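Local coordinates for protein 3-hydroxyisobutyryl-CoA hydrolase (PDB 4HDT) that probably hydrolyses 3-hydroxyisobutyryl-CoA to 3-hydroxyisobutyrate and free CoA, using a crotonase-type fold, at residues A[60-71]-A[111-120]; A[143-151]-A[295-305]. All blocks are in the same frame, centred on the assembly; numbering follows the deposited sequence. Where two conformers were deposited one is given.

Contact 1: residues A[60-71]-A[111-120]. With ZN (zinc ion), chain C.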
loop_
_atom_site.group_PDB
_atom_site.type_symbol
_atom_site.label_atom_id
_atom_site.label_comp_id
_atom_site.label_asym_id
_atom_site.label_seq_id
_atom_site.Cartn_x
_atom_site.Cartn_y
_atom_site.Cartn_z
ATOM N N THR A 60 -10.641 -8.491 -7.710
ATOM C CA THR A 60 -10.300 -7.774 -8.938
ATOM C C THR A 60 -10.923 -6.368 -8.885
ATOM O O THR A 60 -11.653 -6.035 -7.966
ATOM C CB THR A 60 -10.798 -8.480 -10.215
ATOM O OG1 THR A 60 -12.235 -8.476 -10.256
ATOM C CG2 THR A 60 -10.361 -9.858 -10.302
ATOM N N GLY A 61 -10.566 -5.538 -9.845
ATOM C CA GLY A 61 -11.148 -4.201 -10.019
ATOM C C GLY A 61 -11.795 -4.018 -11.373
ATOM O O GLY A 61 -11.346 -4.585 -12.381
ATOM N N ALA A 62 -12.872 -3.221 -11.416
ATOM C CA ALA A 62 -13.581 -3.006 -12.658
ATOM C C ALA A 62 -12.755 -2.067 -13.531
ATOM O O ALA A 62 -11.913 -1.347 -13.028
ATOM C CB ALA A 62 -14.934 -2.417 -12.374
ATOM N N GLY A 63 -13.042 -2.079 -14.831
ATOM C CA GLY A 63 -12.342 -1.209 -15.767
ATOM C C GLY A 63 -10.992 -1.785 -16.175
ATOM O O GLY A 63 -10.721 -2.988 -16.058
ATOM N N GLU A 64 -10.162 -0.904 -16.702
ATOM C CA GLU A 64 -8.972 -1.301 -17.429
ATOM C C GLU A 64 -7.703 -0.678 -16.867
ATOM O O GLU A 64 -6.641 -1.090 -17.251
ATOM C CB GLU A 64 -9.130 -0.846 -18.892
ATOM C CG GLU A 64 -10.158 -1.629 -19.687
ATOM C CD GLU A 64 -9.739 -3.040 -19.960
ATOM O OE1 GLU A 64 -8.501 -3.277 -19.902
ATOM O OE2 GLU A 64 -10.606 -3.915 -20.162
ATOM N N ARG A 65 -7.806 0.347 -16.014
ATOM C CA ARG A 65 -6.642 1.161 -15.623
ATOM C C ARG A 65 -5.948 0.713 -14.346
ATOM O O ARG A 65 -4.829 1.127 -14.090
ATOM C CB ARG A 65 -7.058 2.624 -15.464
ATOM C CG ARG A 65 -7.590 3.252 -16.754
ATOM C CD ARG A 65 -8.159 4.648 -16.528
ATOM N NE ARG A 65 -7.101 5.610 -16.233
ATOM C CZ ARG A 65 -7.269 6.784 -15.631
ATOM N NH1 ARG A 65 -8.479 7.169 -15.206
ATOM N NH2 ARG A 65 -6.205 7.573 -15.454
ATOM N N GLY A 66 -6.607 -0.124 -13.560
ATOM C CA GLY A 66 -5.995 -0.614 -12.346
ATOM C C GLY A 66 -6.928 -1.224 -11.328
ATOM O O GLY A 66 -8.115 -0.840 -11.248
ATOM N N LEU A 67 -6.375 -2.098 -10.492
ATOM C CA LEU A 67 -7.149 -2.619 -9.375
ATOM C C LEU A 67 -7.696 -1.512 -8.479
ATOM O O LEU A 67 -8.909 -1.492 -8.128
ATOM C CB LEU A 67 -6.243 -3.509 -8.550
ATOM C CG LEU A 67 -6.930 -4.059 -7.271
ATOM C CD1 LEU A 67 -8.224 -4.843 -7.459
ATOM C CD2 LEU A 67 -5.961 -4.884 -6.471
ATOM N N CYS A 68 -6.836 -0.577 -8.072
ATOM C CA CYS A 68 -7.206 0.396 -7.010
ATOM C C CYS A 68 -6.091 1.438 -6.825
ATOM O O CYS A 68 -5.003 1.113 -6.375
ATOM C CB CYS A 68 -7.485 -0.317 -5.675
ATOM S SG CYS A 68 -7.869 0.810 -4.320
ATOM N N ALA A 69 -6.444 2.706 -7.065
ATOM C CA ALA A 69 -5.507 3.825 -6.922
ATOM C C ALA A 69 -5.248 4.289 -5.486
ATOM O O ALA A 69 -4.322 5.089 -5.275
ATOM C CB ALA A 69 -5.974 4.986 -7.779
ATOM N N GLY A 70 -6.043 3.810 -4.525
ATOM C CA GLY A 70 -5.866 4.241 -3.149
ATOM C C GLY A 70 -7.156 4.285 -2.373
ATOM O O GLY A 70 -8.221 3.830 -2.835
ATOM N N GLY A 71 -7.048 4.733 -1.129
ATOM C CA GLY A 71 -8.257 5.148 -0.394
ATOM C C GLY A 71 -8.783 6.438 -1.023
ATOM O O GLY A 71 -8.041 7.191 -1.649
ATOM N N ILE A 111 -5.689 -9.610 -7.992
ATOM C CA ILE A 111 -5.269 -9.225 -9.346
ATOM C C ILE A 111 -4.822 -7.774 -9.351
ATOM O O ILE A 111 -5.590 -6.849 -9.605
ATOM C CB ILE A 111 -6.369 -9.454 -10.412
ATOM C CG1 ILE A 111 -6.985 -10.856 -10.307
ATOM C CG2 ILE A 111 -5.829 -9.149 -11.812
ATOM C CD1 ILE A 111 -6.020 -11.972 -10.527
ATOM N N MET A 112 -3.537 -7.600 -9.044
ATOM C CA MET A 112 -2.945 -6.271 -8.885
ATOM C C MET A 112 -2.406 -5.822 -10.253
ATOM O O MET A 112 -1.217 -5.607 -10.472
ATOM C CB MET A 112 -1.861 -6.352 -7.788
ATOM C CG MET A 112 -2.458 -6.503 -6.384
ATOM S SD MET A 112 -1.252 -6.366 -5.057
ATOM C CE MET A 112 -0.459 -7.937 -5.292
ATOM N N ASP A 113 -3.358 -5.614 -11.140
ATOM C CA ASP A 113 -3.154 -5.170 -12.513
ATOM C C ASP A 113 -3.187 -3.654 -12.555
ATOM O O ASP A 113 -3.811 -2.994 -11.734
ATOM C CB ASP A 113 -4.299 -5.751 -13.320
ATOM C CG ASP A 113 -4.286 -5.332 -14.753
ATOM O OD1 ASP A 113 -3.277 -5.396 -15.428
ATOM O OD2 ASP A 113 -5.373 -4.944 -15.214
ATOM N N GLY A 114 -2.438 -3.072 -13.469
ATOM C CA GLY A 114 -2.477 -1.629 -13.651
ATOM C C GLY A 114 -2.097 -0.819 -12.420
ATOM O O GLY A 114 -1.228 -1.205 -11.629
ATOM N N ILE A 115 -2.769 0.291 -12.224
ATOM C CA ILE A 115 -2.480 1.169 -11.082
ATOM C C ILE A 115 -2.910 0.486 -9.767
ATOM O O ILE A 115 -4.064 0.130 -9.602
ATOM C CB ILE A 115 -3.221 2.517 -11.252
ATOM C CG1 ILE A 115 -2.654 3.285 -12.453
ATOM C CG2 ILE A 115 -3.114 3.362 -9.996
ATOM C CD1 ILE A 115 -3.497 4.472 -12.882
ATOM N N VAL A 116 -1.979 0.333 -8.837
ATOM C CA VAL A 116 -2.243 -0.278 -7.541
ATOM C C VAL A 116 -1.434 0.525 -6.506
ATOM O O VAL A 116 -0.203 0.404 -6.394
ATOM C CB VAL A 116 -1.778 -1.754 -7.510
ATOM C CG1 VAL A 116 -2.148 -2.366 -6.168
ATOM C CG2 VAL A 116 -2.371 -2.612 -8.637
ATOM N N MET A 117 -2.075 1.409 -5.762
ATOM C CA MET A 117 -1.334 2.342 -4.897
ATOM C C MET A 117 -2.048 2.509 -3.547
ATOM O O MET A 117 -3.257 2.464 -3.491
ATOM C CB MET A 117 -1.114 3.711 -5.579
ATOM C CG MET A 117 -0.139 3.736 -6.770
ATOM S SD MET A 117 0.270 5.434 -7.230
ATOM C CE MET A 117 -1.323 5.930 -7.826
ATOM N N GLY A 118 -1.245 2.676 -2.486
ATOM C CA GLY A 118 -1.742 2.985 -1.144
ATOM C C GLY A 118 -2.746 1.955 -0.696
ATOM O O GLY A 118 -2.456 0.767 -0.614
ATOM N N GLY A 119 -3.970 2.377 -0.433
ATOM C CA GLY A 119 -4.985 1.387 -0.045
ATOM C C GLY A 119 -5.199 0.213 -0.963
ATOM O O GLY A 119 -5.609 -0.843 -0.536
ATOM N N GLY A 120 -4.872 0.356 -2.264
ATOM C CA GLY A 120 -4.920 -0.774 -3.191
ATOM C C GLY A 120 -3.869 -1.840 -2.884
ATOM O O GLY A 120 -4.125 -3.022 -2.975
HETATM ZN ZN ZN C . -7.727 -5.006 -20.210
HETATM O O HOH W 1 -7.900 -6.348 -11.207
HETATM O O HOH W 2 -8.728 -6.399 -19.120
HETATM O O HOH W 3 -4.217 5.515 -0.361
#
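G66 lies against G114 and C68 against V116, the two backbones running parallel as two single bridges of a short strand-like pairing. I115 N meets R65 O almost straight (2.9 Å, 177°) in the carbonyl plane on a lone pair; L67 N bonds to D113 O, C68 N to I115 O and M117 N to C68 O. G66 CA and G114 CA lie 3.9 Å apart, and the two glycines let the backbones come this close.

L67 fills the interior side. With CG anti to its backbone N (176°), it sets its carbons against I111 O and carries CD2 obliquely across M112, 3.9 Å from CG. The I115 branch CG2 instead lies over A69. C68 SG swings beneath the start of helix 119-124, 3.5 Å from G120 CA, and takes a weak bond from G70 N.

At the other end, E64 OE1 binds the zinc ion at 1.9 Å, joined by water 2 and H192 NE2. D113 OD1 accepts from H192 ND1 and is also bonded to T133, so this second-shell carboxylate fixes the turn of the imidazole and probably polarises it toward the metal.

Near the helix start, water 3 accepts from both G71 N (3.0 Å) and G119 N (3.1 Å). Two convergent amides, one beside a helix N-terminus, are consistent with the oxyanion hole of the crotonase fold: the backbone pairing would then hold in place a site suited to stabilising negative charge on a thioester oxygen.

Contact 2: residues A[143-151]-A[295-305]; sequences VGIGFIPDV and VSCASLKSHDL
The loop that follows strand 137-139 in this crotonase-type fold packs, through I145-I148 and D150, into the corner where helix 285-299 turns into helix 303-313. G146 packs against the second helix. As a glycine with positive phi, it lets its CA sit 3.8 Å from D304 O. No direct hydrogen bond joins the two segments; water 4 instead donates to both G146 O and S302 OG. That hydroxyl is the N-cap of helix 303-313, accepting from L305 N while giving its own proton to S299 O on a lone pair. S299 OG in turn donates to S296 O, chaining the three serines around the corner.

F147 reaches from L305 to S296 and S299, touching both helices. CG anti to the backbone N (chi1 -167°) sends the ring toward the serines, with S299 OG at its edge, in plane, 3.4 Å from F147 CE1. S296 OG approaches F147 CZ obliquely, also at 3.4 Å, and L305 CD1 runs alongside F147 CB. W91 of helix 85-103 meets the phenyl ring with the two planes only about 15° apart. Further along, V295 CG1 nestles against I148, whose side chain crosses that of V295 at about a right angle.

D150 CB and S296 OG touch at 3.9 Å without a hydrogen bond between the two residues, which share Y95: its hydroxyl is hydrogen-bonded to D150 OD2 and to S296 OG. S296 OG is also bonded to E292 O, so several polar partners fix this buried hydroxyl. Water 5, 3.5 Å above the F147 ring plane and offset toward the rim, donates to I148 O and makes a 2.8 Å hydrogen bond with S296 OG.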
loop_
_atom_site.group_PDB
_atom_site.type_symbol
_atom_site.label_atom_id
_atom_site.label_comp_id
_atom_site.label_asym_id
_atom_site.label_seq_id
_atom_site.Cartn_x
_atom_site.Cartn_y
_atom_site.Cartn_z
ATOM N N VAL A 143 4.025 9.987 1.146
ATOM C CA VAL A 143 4.804 11.177 1.529
ATOM C C VAL A 143 4.566 12.397 0.633
ATOM O O VAL A 143 4.845 13.524 1.024
ATOM C CB VAL A 143 6.311 10.869 1.568
ATOM C CG1 VAL A 143 6.645 9.900 2.687
ATOM C CG2 VAL A 143 6.875 10.338 0.234
ATOM N N GLY A 144 4.053 12.156 -0.564
ATOM C CA GLY A 144 3.679 13.205 -1.467
ATOM C C GLY A 144 2.437 13.987 -1.063
ATOM O O GLY A 144 2.181 15.090 -1.633
ATOM N N ILE A 145 1.667 13.436 -0.130
ATOM C CA ILE A 145 0.505 14.176 0.419
ATOM C C ILE A 145 0.677 14.419 1.917
ATOM O O ILE A 145 -0.309 14.656 2.644
ATOM C CB ILE A 145 -0.854 13.484 0.105
ATOM C CG1 ILE A 145 -0.909 12.019 0.581
ATOM C CG2 ILE A 145 -1.174 13.590 -1.389
ATOM C CD1 ILE A 145 -2.321 11.478 0.792
ATOM N N GLY A 146 1.900 14.357 2.424
ATOM C CA GLY A 146 2.112 14.604 3.837
ATOM C C GLY A 146 1.666 13.495 4.761
ATOM O O GLY A 146 1.454 13.752 5.956
ATOM N N PHE A 147 1.576 12.288 4.222
ATOM C CA PHE A 147 1.091 11.101 4.947
ATOM C C PHE A 147 2.211 10.083 4.962
ATOM O O PHE A 147 3.320 10.312 4.371
ATOM C CB PHE A 147 -0.219 10.608 4.280
ATOM C CG PHE A 147 -1.015 9.589 5.060
ATOM C CD1 PHE A 147 -1.479 9.835 6.332
ATOM C CD2 PHE A 147 -1.407 8.408 4.442
ATOM C CE1 PHE A 147 -2.285 8.897 6.979
ATOM C CE2 PHE A 147 -2.226 7.477 5.066
ATOM C CZ PHE A 147 -2.614 7.687 6.360
ATOM N N ILE A 148 1.989 8.963 5.650
ATOM C CA ILE A 148 2.990 7.913 5.841
ATOM C C ILE A 148 2.367 6.614 5.350
ATOM O O ILE A 148 1.193 6.360 5.657
ATOM C CB ILE A 148 3.430 7.829 7.319
ATOM C CG1 ILE A 148 4.091 9.150 7.804
ATOM C CG2 ILE A 148 4.353 6.648 7.556
ATOM C CD1 ILE A 148 3.160 10.220 8.299
ATOM N N PRO A 149 3.132 5.758 4.632
ATOM C CA PRO A 149 2.583 4.486 4.164
ATOM C C PRO A 149 1.902 3.716 5.286
ATOM O O PRO A 149 2.503 3.515 6.362
ATOM C CB PRO A 149 3.802 3.730 3.626
ATOM C CG PRO A 149 4.719 4.844 3.165
ATOM C CD PRO A 149 4.504 5.985 4.123
ATOM N N ASP A 150 0.683 3.325 5.030
ATOM C CA ASP A 150 -0.128 2.572 5.994
ATOM C C ASP A 150 -0.607 1.286 5.378
ATOM O O ASP A 150 0.055 0.713 4.581
ATOM C CB ASP A 150 -1.267 3.490 6.506
ATOM C CG ASP A 150 -2.295 3.885 5.441
ATOM O OD1 ASP A 150 -1.965 3.815 4.208
ATOM O OD2 ASP A 150 -3.451 4.267 5.877
ATOM N N VAL A 151 -1.762 0.808 5.807
ATOM C CA VAL A 151 -2.392 -0.423 5.349
ATOM C C VAL A 151 -1.451 -1.647 5.338
ATOM O O VAL A 151 -1.616 -2.555 4.549
ATOM C CB VAL A 151 -3.178 -0.215 4.021
ATOM C CG1 VAL A 151 -4.289 0.831 4.214
ATOM C CG2 VAL A 151 -2.281 0.171 2.865
ATOM N N VAL A 295 0.391 6.486 13.934
ATOM C CA VAL A 295 0.983 7.438 12.993
ATOM C C VAL A 295 -0.094 8.145 12.169
ATOM O O VAL A 295 -0.059 9.383 12.029
ATOM C CB VAL A 295 2.032 6.750 12.107
ATOM C CG1 VAL A 295 2.520 7.611 10.953
ATOM C CG2 VAL A 295 3.235 6.288 12.964
ATOM N N SER A 296 -1.051 7.379 11.643
ATOM C CA SER A 296 -2.148 7.969 10.853
ATOM C C SER A 296 -2.979 8.939 11.694
ATOM O O SER A 296 -3.277 10.027 11.256
ATOM C CB SER A 296 -3.024 6.895 10.218
ATOM O OG SER A 296 -2.258 6.064 9.330
ATOM N N CYS A 297 -3.332 8.518 12.906
ATOM C CA CYS A 297 -4.066 9.370 13.835
ATOM C C CYS A 297 -3.326 10.671 14.104
ATOM O O CYS A 297 -3.946 11.752 14.121
ATOM C CB CYS A 297 -4.308 8.636 15.130
ATOM S SG CYS A 297 -5.634 7.397 15.049
ATOM N N ALA A 298 -2.019 10.578 14.345
ATOM C CA ALA A 298 -1.202 11.777 14.567
ATOM C C ALA A 298 -1.206 12.692 13.326
ATOM O O ALA A 298 -1.331 13.938 13.468
ATOM C CB ALA A 298 0.217 11.383 14.964
ATOM N N SER A 299 -1.115 12.090 12.144
ATOM C CA SER A 299 -1.092 12.856 10.903
ATOM C C SER A 299 -2.387 13.690 10.722
ATOM O O SER A 299 -2.362 14.755 10.094
ATOM C CB SER A 299 -0.875 11.958 9.702
ATOM O OG SER A 299 -2.108 11.393 9.334
ATOM N N LEU A 300 -3.503 13.231 11.273
ATOM C CA LEU A 300 -4.728 14.034 11.172
ATOM C C LEU A 300 -4.617 15.423 11.799
ATOM O O LEU A 300 -5.364 16.336 11.438
ATOM C CB LEU A 300 -5.923 13.314 11.804
ATOM C CG LEU A 300 -6.517 12.161 11.063
ATOM C CD1 LEU A 300 -7.596 11.555 11.981
ATOM C CD2 LEU A 300 -7.115 12.620 9.716
ATOM N N LYS A 301 -3.758 15.578 12.796
ATOM C CA LYS A 301 -3.534 16.848 13.481
ATOM C C LYS A 301 -2.476 17.713 12.779
ATOM O O LYS A 301 -2.230 18.846 13.166
ATOM C CB LYS A 301 -3.126 16.608 14.951
ATOM N N SER A 302 -1.869 17.185 11.722
ATOM C CA SER A 302 -0.770 17.889 11.043
ATOM C C SER A 302 -1.201 18.908 9.984
ATOM O O SER A 302 -2.185 18.721 9.286
ATOM C CB SER A 302 0.174 16.862 10.409
ATOM O OG SER A 302 -0.368 16.235 9.228
ATOM N N HIS A 303 -0.376 19.938 9.823
ATOM C CA HIS A 303 -0.478 20.858 8.710
ATOM C C HIS A 303 -0.296 20.123 7.382
ATOM O O HIS A 303 -1.018 20.361 6.436
ATOM C CB HIS A 303 0.600 21.938 8.854
ATOM C CG HIS A 303 0.773 22.799 7.636
ATOM N ND1 HIS A 303 1.524 22.415 6.548
ATOM C CD2 HIS A 303 0.305 24.039 7.355
ATOM C CE1 HIS A 303 1.513 23.386 5.650
ATOM N NE2 HIS A 303 0.774 24.377 6.112
ATOM N N ASP A 304 0.702 19.244 7.297
ATOM C CA ASP A 304 1.059 18.731 5.991
ATOM C C ASP A 304 0.051 17.767 5.379
ATOM O O ASP A 304 -0.052 17.671 4.177
ATOM C CB ASP A 304 2.451 18.096 6.001
ATOM C CG ASP A 304 3.571 19.128 5.919
ATOM O OD1 ASP A 304 3.282 20.354 5.997
ATOM O OD2 ASP A 304 4.742 18.719 5.761
ATOM N N LEU A 305 -0.682 17.006 6.188
ATOM C CA LEU A 305 -1.690 16.126 5.613
ATOM C C LEU A 305 -2.740 16.933 4.842
ATOM O O LEU A 305 -3.059 16.625 3.694
ATOM C CB LEU A 305 -2.353 15.256 6.677
ATOM C CG LEU A 305 -3.370 14.270 6.110
ATOM C CD1 LEU A 305 -2.759 13.273 5.147
ATOM C CD2 LEU A 305 -4.126 13.589 7.234
HETATM O O HOH W 4 1.716 14.506 8.559
HETATM O O HOH W 5 0.221 6.687 8.302
#

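How the contacts relate
Contacts 1 and 2 follow one another along the chain, with centres 21 Å apart, yet they meet at one point: V151 CG2, at the end of 143-151, packs 3.5 Å from G118 O and 4.2 Å from G119 CA. This junction sets the loop of contact 2 beside the probable oxyanion hole of contact 1. D150 OD1 lies 5.4 Å from water 3, which sits between the two amides of the probable hole, so both contacts appear to border the same thioester pocket. The zinc ion held by E64 is remote from it, 22.7 Å from water 3, and therefore belongs to the opposite end of contact 1 rather than to the pocket.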